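Extracellular solute-binding protein, family 1 (Trichodesmium erythraeum IMS101, PDB 6G7N) binds ferric iron as a periplasmic-type solute-binding protein and probably delivers it to an ABC transporter for uptake. Local coordinates at residues S99-V104 with N139-S144. Sequence-based numbering, arbitrary orientation.
With FE (Fe (III) ion), chain E; DAL (D-alanine), chain C.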
# COMPACT_ATOMS: atom_id res chain seq x y z
N SER A 99 -4.28 -1.29 -7.59
CA SER A 99 -2.96 -1.95 -7.63
C SER A 99 -2.64 -2.40 -6.21
O SER A 99 -3.25 -1.92 -5.25
CB SER A 99 -1.86 -1.11 -8.28
OG SER A 99 -1.53 0.01 -7.52
N LYS A 100 -1.67 -3.29 -6.11
CA LYS A 100 -1.34 -3.97 -4.87
C LYS A 100 0.15 -3.84 -4.57
O LYS A 100 1.00 -3.96 -5.46
CB LYS A 100 -1.71 -5.49 -5.03
CG LYS A 100 -1.34 -6.47 -3.98
CD LYS A 100 -1.93 -7.80 -4.42
CE LYS A 100 -1.31 -8.53 -5.61
NZ LYS A 100 -1.83 -9.92 -5.69
N ARG A 101 0.45 -3.65 -3.29
CA ARG A 101 1.82 -3.63 -2.76
C ARG A 101 1.91 -4.65 -1.64
O ARG A 101 0.93 -5.02 -1.03
CB ARG A 101 2.22 -2.22 -2.30
CG ARG A 101 1.33 -1.59 -1.21
CD ARG A 101 0.18 -0.73 -1.73
NE ARG A 101 0.57 0.38 -2.57
CZ ARG A 101 1.20 1.49 -2.14
NH1 ARG A 101 1.59 2.38 -3.02
NH2 ARG A 101 1.46 1.68 -0.85
N ALA A 102 3.12 -5.09 -1.34
CA ALA A 102 3.37 -6.01 -0.21
C ALA A 102 4.35 -5.37 0.75
O ALA A 102 5.32 -4.74 0.33
CB ALA A 102 3.94 -7.34 -0.71
N ARG A 103 4.11 -5.52 2.06
CA ARG A 103 5.05 -5.03 3.05
C ARG A 103 5.92 -6.22 3.46
O ARG A 103 5.44 -7.18 4.06
CB ARG A 103 4.36 -4.33 4.23
CG ARG A 103 5.31 -3.48 5.07
CD ARG A 103 4.62 -2.28 5.70
NE ARG A 103 5.53 -1.32 6.31
CZ ARG A 103 6.26 -0.44 5.60
NH1 ARG A 103 6.21 -0.39 4.28
NH2 ARG A 103 7.06 0.42 6.24
N VAL A 104 7.19 -6.15 3.05
CA VAL A 104 8.08 -7.30 3.01
C VAL A 104 9.30 -7.08 3.88
O VAL A 104 9.58 -5.96 4.31
CB VAL A 104 8.49 -7.61 1.56
CG1 VAL A 104 7.24 -7.93 0.74
CG2 VAL A 104 9.30 -6.47 0.96
N ASN A 139 3.83 6.48 10.08
CA ASN A 139 3.61 6.03 8.71
C ASN A 139 2.44 5.04 8.62
O ASN A 139 2.36 4.07 9.36
CB ASN A 139 4.89 5.39 8.21
CG ASN A 139 4.68 4.64 6.92
OD1 ASN A 139 4.64 3.41 6.90
ND2 ASN A 139 4.55 5.38 5.82
N ILE A 140 1.54 5.30 7.66
CA ILE A 140 0.34 4.48 7.49
C ILE A 140 0.66 3.03 7.13
O ILE A 140 -0.08 2.15 7.55
CB ILE A 140 -0.63 5.15 6.46
CG1 ILE A 140 -2.01 4.49 6.47
CG2 ILE A 140 -0.07 5.07 5.04
CD1 ILE A 140 -2.83 4.75 7.70
N TYR A 141 1.73 2.78 6.38
CA TYR A 141 2.05 1.40 6.02
C TYR A 141 2.30 0.55 7.27
O TYR A 141 1.86 -0.60 7.37
CB TYR A 141 3.24 1.29 5.09
CG TYR A 141 3.30 2.26 3.92
CD1 TYR A 141 2.14 2.61 3.21
CD2 TYR A 141 4.50 2.78 3.49
CE1 TYR A 141 2.20 3.48 2.14
CE2 TYR A 141 4.58 3.65 2.39
CZ TYR A 141 3.43 3.98 1.71
OH TYR A 141 3.49 4.85 0.66
N ASN A 142 3.06 1.13 8.20
CA ASN A 142 3.35 0.47 9.45
C ASN A 142 2.10 0.33 10.32
O ASN A 142 1.90 -0.71 10.95
CB ASN A 142 4.39 1.27 10.24
CG ASN A 142 5.79 1.11 9.72
OD1 ASN A 142 6.11 0.14 9.01
ND2 ASN A 142 6.69 2.03 10.13
N GLN A 143 1.29 1.37 10.38
CA GLN A 143 0.05 1.29 11.14
C GLN A 143 -0.83 0.15 10.61
O GLN A 143 -1.40 -0.63 11.38
CB GLN A 143 -0.70 2.62 11.10
CG GLN A 143 0.03 3.73 11.84
CD GLN A 143 -0.54 5.10 11.59
OE1 GLN A 143 -1.55 5.26 10.93
NE2 GLN A 143 0.14 6.11 12.11
N SER A 144 -0.90 0.01 9.28
CA SER A 144 -1.72 -1.04 8.70
C SER A 144 -1.17 -2.44 8.97
O SER A 144 -1.93 -3.37 9.23
CB SER A 144 -1.92 -0.78 7.19
OG SER A 144 -2.82 0.32 7.05
FE FE E . 4.54 4.62 -0.97
N DAL C . 4.31 6.81 -1.32
CA DAL C . 3.83 7.00 -2.73
CB DAL C . 2.93 8.22 -2.83
C DAL C . 3.17 5.79 -3.30
O DAL C . 3.22 4.75 -2.60
OXT DAL C . 2.61 5.89 -4.42
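The ferric-iron site of this periplasmic-binding-protein fold is built in part here, where strand 96-108 passes the start of helix 140-167 and Arg101 and Arg103 meet Tyr141. The Tyr141 hydroxyl OH binds the iron at 1.9 Å, and Tyr197 and Tyr198 add two more phenolic oxygens. Bound D-alanine chelates the metal through its N and its O, the latter 2.1 Å from the iron. Arg101 has its CG wedged between backbone N and carbonyl carbon (chi1 58°) and bends again further out; from there NH1 donates to that same D-alanine O at 2.9 Å, a nearly straight bond (163°), while also forming a salt bridge to Glu270. Arg101 NH2 lies 3.6 Å from Tyr141 CE1, the ring carbon sitting at the guanidinium edge.

Arg103 runs out extended from CG to NE and lays one guanidinium face over Tyr141 CB, 3.5 Å from NH1. Asp177 holds NH1 in a salt bridge, and the edge carrying NE and NH2 grips Asn142 OD1 side-on, at 3.1 Å from NE and 2.9 Å from NH2, both donors coming from one face of the amide plane. An alanine at Arg103 would probably leave Asp177 without its countercharge, Asn142 OD1 without its two donors and Tyr141 CB without the flat group over it. Asn139, the N-cap, accepts from Asn142 N through OD1.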